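PDB 2B9U: dTDP-4-dehydrorhamnose 3,5-epimerase from Sulfolobus tokodaii, which probably catalyses the 3,5-epimerization of dTDP-4-dehydro-6-deoxy-glucose to dTDP-4-dehydro-beta-L-rhamnose in dTDP-L-rhamnose biosynthesis, working as a homodimer. Local coordinates for residues A[15-20]-A[106-111]; A[74-79]-A[125-130]. One frame throughout, in Å; residues are numbered along the deposited sequence.

Contact 1 (A[15-20]-A[106-111]); sequences IKPKVF and NHYMLW
Ile-15 N gives its hydrogen to Met-109 O over 2.8 Å in a nearly straight bond, and Ile-15 O takes the return bond from Met-109 N at 3.0 Å. The same carbonyl oxygen also receives a weaker C-H contact from Tyr-108 CA. Ile-15 and Met-109 thus form an antiparallel hydrogen-bonded pair, joining strands 12-22 and 109-112 in the larger sheet of this flattened, jelly-roll-like cupin barrel. Their side chains share one face, where unbranched, flexible Met-109 bends at its thioether (chi3 -82°) and brings CE to 3.8 Å from Pro-17 CG and 4.0 Å from Ile-15 CG2. Ile-15 CD1 meets the CB of Trp-111. Before the strand, Asn-106 OD1 accepts from Tyr-108 N in an Asx turn, and Asn-106 CB lies over the centre of the Tyr-108 ring. Along the opposite ring face, pointing the same way as the tyrosine, runs the aliphatic chain of Lys-16, its CG 4.0 Å from the centroid in a CH-pi contact, while its ammonium forms a salt bridge with Glu-6. An alanine in place of Tyr-108 would probably strip this chain of its flat support, leaving Lys-16 freer to swing from Glu-6. The CG2 methyl of Val-19 rests 4.1 Å from CD2 of the His-107 ring.

Contact 2 (A[74-79]-A[125-130]); sequences FVPKGR and DSIVIY
Phe-74 and Ile-129 make the buried end of this contact tight through their backbones, an antiparallel hydrogen-bonded pair in which Ile-129 N gives an almost straight bond of 2.8 Å to Phe-74 O and Phe-74 N gives the other to Ile-129 O. Beside Ile-127 and Ile-129, compact Pro-76 sets its CD 3.8 Å from Ile-129 CG1; its nitrogen, which carries no hydrogen, lies over one face of the Phe-74 ring. Ile-127 CD1 packs as closely, 3.7 Å from Lys-77 CB. Around Pro-76 the register slips by one residue, a beta bulge at the corner where the chain leaves strand 70-75 of one jelly-roll sheet for strand 79-86 of the other. Pairing resumes as Ile-127 N bonds to Lys-77 O at 2.9 Å. At Gly-78 a side chain would collide with Ser-126 OG and Asp-125 O, and at these backbone angles it would also press on the carbonyl oxygen of Lys-77. Ser-126 OG, turned beside its own backbone N (chi1 -61°), accepts from Arg-79 N at 2.9 Å and also bonds to Glu-124 O. The partly exposed edge is looser: Lys-77 NZ and Asp-125 OD2 stay 6.5 Å apart, while Asp-125 OD1 accepts from the backbone N of Lys-54.

Overall arrangement
Both contacts belong to the same antiparallel sheet, as two adjacent strand pairs that share no strand: 12-22 with 109-112 in contact 1, 70-75 with 126-133 in contact 2, meeting where 109-112 pairs with 70-75. Their centres are about 12 Å apart, and Phe-74 is the bridge: its CD1 packs 3.7 Å from Met-109 CG, and its CE1 lies 3.8 Å from His-107 O. Along the chain the four segments alternate, as the sheet draws together distant parts of the sequence. Met-49 of the second subunit packs on His-107 of contact 1 and on Phe-74 and Pro-76 of contact 2, bringing both to the dimer interface. Neither contact includes Tyr-137, predicted to stack on the substrate's thymidine ring; both lie away from that site.

Contact 1 (A[15-20]-A[106-111])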
loop_
_atom_site.group_PDB
_atom_site.type_symbol
_atom_site.label_atom_id
_atom_site.label_comp_id
_atom_site.label_asym_id
_atom_site.label_seq_id
_atom_site.Cartn_x
_atom_site.Cartn_y
_atom_site.Cartn_z
ATOM N N ILE A 15 -14.006 -3.449 -4.507
ATOM C CA ILE A 15 -13.625 -2.162 -5.088
ATOM C C ILE A 15 -12.832 -2.373 -6.373
ATOM O O ILE A 15 -11.876 -3.165 -6.412
ATOM C CB ILE A 15 -12.832 -1.257 -4.090
ATOM C CG1 ILE A 15 -13.618 -1.050 -2.808
ATOM C CG2 ILE A 15 -12.560 0.136 -4.678
ATOM C CD1 ILE A 15 -13.072 -1.809 -1.650
ATOM N N LYS A 16 -13.215 -1.641 -7.417
ATOM C CA LYS A 16 -12.592 -1.804 -8.723
ATOM C C LYS A 16 -12.001 -0.478 -9.139
ATOM O O LYS A 16 -12.749 0.469 -9.373
ATOM C CB LYS A 16 -13.623 -2.230 -9.762
ATOM C CG LYS A 16 -14.424 -3.454 -9.414
ATOM C CD LYS A 16 -15.672 -3.502 -10.283
ATOM C CE LYS A 16 -15.826 -4.856 -10.939
ATOM N NZ LYS A 16 -16.856 -4.831 -12.045
ATOM N N PRO A 17 -10.654 -0.395 -9.201
ATOM C CA PRO A 17 -9.997 0.869 -9.540
ATOM C C PRO A 17 -9.840 1.075 -11.042
ATOM O O PRO A 17 -10.058 0.156 -11.818
ATOM C CB PRO A 17 -8.627 0.745 -8.845
ATOM C CG PRO A 17 -8.328 -0.743 -8.836
ATOM C CD PRO A 17 -9.682 -1.474 -8.931
ATOM N N LYS A 18 -9.444 2.270 -11.456
ATOM C CA LYS A 18 -9.183 2.505 -12.865
ATOM C C LYS A 18 -7.698 2.461 -13.143
ATOM O O LYS A 18 -6.927 3.170 -12.506
ATOM C CB LYS A 18 -9.762 3.840 -13.321
ATOM C CG LYS A 18 -11.164 3.713 -13.879
ATOM C CD LYS A 18 -11.399 4.814 -14.923
ATOM C CE LYS A 18 -12.823 4.793 -15.388
ATOM N NZ LYS A 18 -13.740 5.243 -14.311
ATOM N N VAL A 19 -7.315 1.611 -14.095
ATOM C CA VAL A 19 -5.930 1.387 -14.446
ATOM C C VAL A 19 -5.647 2.082 -15.790
ATOM O O VAL A 19 -6.415 1.943 -16.766
ATOM C CB VAL A 19 -5.629 -0.132 -14.477
ATOM C CG1 VAL A 19 -4.185 -0.431 -14.879
ATOM C CG2 VAL A 19 -5.980 -0.776 -13.120
ATOM N N PHE A 20 -4.554 2.841 -15.812
ATOM C CA PHE A 20 -4.142 3.626 -16.958
ATOM C C PHE A 20 -2.798 3.109 -17.434
ATOM O O PHE A 20 -1.758 3.422 -16.826
ATOM C CB PHE A 20 -4.019 5.112 -16.600
ATOM C CG PHE A 20 -5.275 5.703 -16.054
ATOM C CD1 PHE A 20 -5.580 5.606 -14.705
ATOM C CD2 PHE A 20 -6.178 6.335 -16.899
ATOM C CE1 PHE A 20 -6.778 6.141 -14.207
ATOM C CE2 PHE A 20 -7.370 6.872 -16.409
ATOM C CZ PHE A 20 -7.667 6.784 -15.067
ATOM N N ASN A 106 -6.563 -8.041 -12.313
ATOM C CA ASN A 106 -7.734 -7.206 -12.050
ATOM C C ASN A 106 -7.472 -5.967 -11.173
ATOM O O ASN A 106 -8.145 -4.941 -11.329
ATOM C CB ASN A 106 -8.969 -8.022 -11.580
ATOM C CG ASN A 106 -8.788 -8.768 -10.227
ATOM O OD1 ASN A 106 -8.015 -8.390 -9.340
ATOM N ND2 ASN A 106 -9.585 -9.826 -10.060
ATOM N N HIS A 107 -6.471 -6.063 -10.295
ATOM C CA HIS A 107 -6.199 -5.041 -9.274
ATOM C C HIS A 107 -7.423 -4.709 -8.421
ATOM O O HIS A 107 -7.531 -3.607 -7.889
ATOM C CB HIS A 107 -5.610 -3.757 -9.887
ATOM C CG HIS A 107 -4.240 -3.936 -10.452
ATOM N ND1 HIS A 107 -3.124 -4.103 -9.659
ATOM C CD2 HIS A 107 -3.807 -4.002 -11.729
ATOM C CE1 HIS A 107 -2.061 -4.260 -10.426
ATOM N NE2 HIS A 107 -2.450 -4.209 -11.686
ATOM N N TYR A 108 -8.349 -5.666 -8.299
ATOM C CA TYR A 108 -9.514 -5.506 -7.408
ATOM C C TYR A 108 -9.131 -5.631 -5.937
ATOM O O TYR A 108 -8.108 -6.262 -5.571
ATOM C CB TYR A 108 -10.619 -6.543 -7.707
ATOM C CG TYR A 108 -11.285 -6.473 -9.079
ATOM C CD1 TYR A 108 -11.232 -5.326 -9.856
ATOM C CD2 TYR A 108 -11.999 -7.560 -9.567
ATOM C CE1 TYR A 108 -11.854 -5.268 -11.106
ATOM C CE2 TYR A 108 -12.629 -7.513 -10.808
ATOM C CZ TYR A 108 -12.555 -6.366 -11.570
ATOM O OH TYR A 108 -13.173 -6.328 -12.808
ATOM N N MET A 109 -9.983 -5.040 -5.103
ATOM C CA MET A 109 -9.793 -4.975 -3.663
ATOM C C MET A 109 -11.067 -5.453 -2.994
ATOM O O MET A 109 -12.143 -5.305 -3.550
ATOM C CB MET A 109 -9.532 -3.528 -3.227
ATOM C CG MET A 109 -8.131 -2.999 -3.532
ATOM S SD MET A 109 -8.087 -1.201 -3.425
ATOM C CE MET A 109 -8.719 -0.768 -5.054
ATOM N N LEU A 110 -10.927 -6.008 -1.800
ATOM C CA LEU A 110 -12.056 -6.392 -0.958
ATOM C C LEU A 110 -11.956 -5.585 0.314
ATOM O O LEU A 110 -10.915 -5.634 1.013
ATOM C CB LEU A 110 -11.936 -7.854 -0.543
ATOM C CG LEU A 110 -12.910 -8.971 -0.878
ATOM C CD1 LEU A 110 -13.007 -9.853 0.354
ATOM C CD2 LEU A 110 -14.285 -8.475 -1.311
ATOM N N TRP A 111 -13.035 -4.867 0.626
ATOM C CA TRP A 111 -13.202 -4.253 1.942
ATOM C C TRP A 111 -13.960 -5.215 2.842
ATOM O O TRP A 111 -15.063 -5.696 2.498
ATOM C CB TRP A 111 -13.910 -2.910 1.851
ATOM C CG TRP A 111 -14.642 -2.488 3.133
ATOM C CD1 TRP A 111 -15.998 -2.459 3.329
ATOM C CD2 TRP A 111 -14.051 -2.035 4.367
ATOM N NE1 TRP A 111 -16.287 -2.021 4.602
ATOM C CE2 TRP A 111 -15.112 -1.767 5.264
ATOM C CE3 TRP A 111 -12.727 -1.848 4.807
ATOM C CZ2 TRP A 111 -14.895 -1.284 6.562
ATOM C CZ3 TRP A 111 -12.514 -1.382 6.117
ATOM C CH2 TRP A 111 -13.593 -1.107 6.971
#

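Contact 2 (A[74-79]-A[125-130])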
loop_
_atom_site.group_PDB
_atom_site.type_symbol
_atom_site.label_atom_id
_atom_site.label_comp_id
_atom_site.label_asym_id
_atom_site.label_seq_id
_atom_site.Cartn_x
_atom_site.Cartn_y
_atom_site.Cartn_z
ATOM N N PHE A 74 -5.484 -6.019 -1.085
ATOM C CA PHE A 74 -5.049 -5.618 -2.420
ATOM C C PHE A 74 -3.864 -6.510 -2.815
ATOM O O PHE A 74 -3.006 -6.830 -1.976
ATOM C CB PHE A 74 -4.727 -4.103 -2.413
ATOM C CG PHE A 74 -4.111 -3.580 -3.694
ATOM C CD1 PHE A 74 -4.786 -3.677 -4.911
ATOM C CD2 PHE A 74 -2.858 -2.967 -3.670
ATOM C CE1 PHE A 74 -4.217 -3.178 -6.091
ATOM C CE2 PHE A 74 -2.285 -2.470 -4.845
ATOM C CZ PHE A 74 -2.960 -2.584 -6.058
ATOM N N VAL A 75 -3.859 -6.952 -4.070
ATOM C CA VAL A 75 -2.864 -7.890 -4.609
ATOM C C VAL A 75 -2.121 -7.311 -5.822
ATOM O O VAL A 75 -2.516 -7.548 -6.975
ATOM C CB VAL A 75 -3.510 -9.272 -4.958
ATOM C CG1 VAL A 75 -2.439 -10.291 -5.385
ATOM C CG2 VAL A 75 -4.317 -9.793 -3.749
ATOM N N PRO A 76 -1.070 -6.509 -5.569
ATOM C CA PRO A 76 -0.250 -5.968 -6.667
ATOM C C PRO A 76 0.580 -6.994 -7.460
ATOM O O PRO A 76 0.998 -6.681 -8.576
ATOM C CB PRO A 76 0.659 -4.934 -5.964
ATOM C CG PRO A 76 0.672 -5.357 -4.549
ATOM C CD PRO A 76 -0.642 -5.986 -4.257
ATOM N N LYS A 77 0.844 -8.177 -6.897
ATOM C CA LYS A 77 1.525 -9.246 -7.640
ATOM C C LYS A 77 0.930 -10.611 -7.284
ATOM O O LYS A 77 0.683 -10.884 -6.134
ATOM C CB LYS A 77 3.039 -9.228 -7.388
ATOM C CG LYS A 77 3.864 -10.201 -8.267
ATOM C CD LYS A 77 5.370 -9.982 -8.069
ATOM C CE LYS A 77 6.207 -10.573 -9.236
ATOM N NZ LYS A 77 6.123 -12.079 -9.271
ATOM N N GLY A 78 0.684 -11.447 -8.291
ATOM C CA GLY A 78 0.135 -12.788 -8.085
ATOM C C GLY A 78 -1.387 -12.856 -8.093
ATOM O O GLY A 78 -2.073 -11.982 -8.662
ATOM N N ARG A 79 -1.899 -13.884 -7.422
ATOM C CA ARG A 79 -3.306 -14.274 -7.468
ATOM C C ARG A 79 -3.615 -14.924 -6.140
ATOM O O ARG A 79 -2.912 -15.861 -5.726
ATOM C CB ARG A 79 -3.549 -15.352 -8.541
ATOM C CG ARG A 79 -3.462 -14.949 -9.997
ATOM C CD ARG A 79 -3.752 -16.177 -10.889
ATOM N NE ARG A 79 -5.120 -16.702 -10.736
ATOM C CZ ARG A 79 -5.483 -17.985 -10.848
ATOM N NH1 ARG A 79 -4.585 -18.943 -11.074
ATOM N NH2 ARG A 79 -6.766 -18.317 -10.697
ATOM N N ASP A 125 2.649 -17.355 -6.410
ATOM C CA ASP A 125 3.480 -16.521 -5.534
ATOM C C ASP A 125 2.874 -15.135 -5.573
ATOM O O ASP A 125 2.717 -14.573 -6.662
ATOM C CB ASP A 125 4.921 -16.448 -6.055
ATOM C CG ASP A 125 5.758 -17.670 -5.691
ATOM O OD1 ASP A 125 5.206 -18.685 -5.217
ATOM O OD2 ASP A 125 6.994 -17.601 -5.885
ATOM N N SER A 126 2.512 -14.603 -4.403
ATOM C CA SER A 126 1.713 -13.370 -4.306
ATOM C C SER A 126 2.170 -12.372 -3.241
ATOM O O SER A 126 2.551 -12.757 -2.126
ATOM C CB SER A 126 0.247 -13.696 -3.995
ATOM O OG SER A 126 -0.332 -14.473 -5.011
ATOM N N ILE A 127 2.084 -11.098 -3.604
ATOM C CA ILE A 127 2.217 -9.990 -2.669
ATOM C C ILE A 127 0.842 -9.446 -2.351
ATOM O O ILE A 127 0.094 -8.982 -3.245
ATOM C CB ILE A 127 3.101 -8.851 -3.229
ATOM C CG1 ILE A 127 4.527 -9.355 -3.481
ATOM C CG2 ILE A 127 3.130 -7.660 -2.267
ATOM C CD1 ILE A 127 5.279 -8.535 -4.504
ATOM N N VAL A 128 0.525 -9.497 -1.067
ATOM C CA VAL A 128 -0.719 -8.972 -0.560
ATOM C C VAL A 128 -0.399 -7.760 0.307
ATOM O O VAL A 128 0.540 -7.794 1.120
ATOM C CB VAL A 128 -1.492 -10.085 0.222
ATOM C CG1 VAL A 128 -2.767 -9.569 0.867
ATOM C CG2 VAL A 128 -1.807 -11.231 -0.711
ATOM N N ILE A 129 -1.161 -6.694 0.090
ATOM C CA ILE A 129 -1.155 -5.489 0.917
ATOM C C ILE A 129 -2.446 -5.458 1.713
ATOM O O ILE A 129 -3.537 -5.689 1.174
ATOM C CB ILE A 129 -1.062 -4.194 0.057
ATOM C CG1 ILE A 129 0.099 -4.290 -0.934
ATOM C CG2 ILE A 129 -0.978 -2.928 0.947
ATOM C CD1 ILE A 129 1.413 -3.752 -0.487
ATOM N N TYR A 130 -2.320 -5.184 3.008
ATOM C CA TYR A 130 -3.495 -5.055 3.871
ATOM C C TYR A 130 -3.607 -3.607 4.345
ATOM O O TYR A 130 -2.730 -3.134 5.083
ATOM C CB TYR A 130 -3.363 -5.969 5.104
ATOM C CG TYR A 130 -2.823 -7.381 4.910
ATOM C CD1 TYR A 130 -1.500 -7.615 4.518
ATOM C CD2 TYR A 130 -3.625 -8.491 5.190
ATOM C CE1 TYR A 130 -1.001 -8.921 4.386
ATOM C CE2 TYR A 130 -3.137 -9.802 5.065
ATOM C CZ TYR A 130 -1.827 -10.005 4.657
ATOM O OH TYR A 130 -1.341 -11.289 4.538
#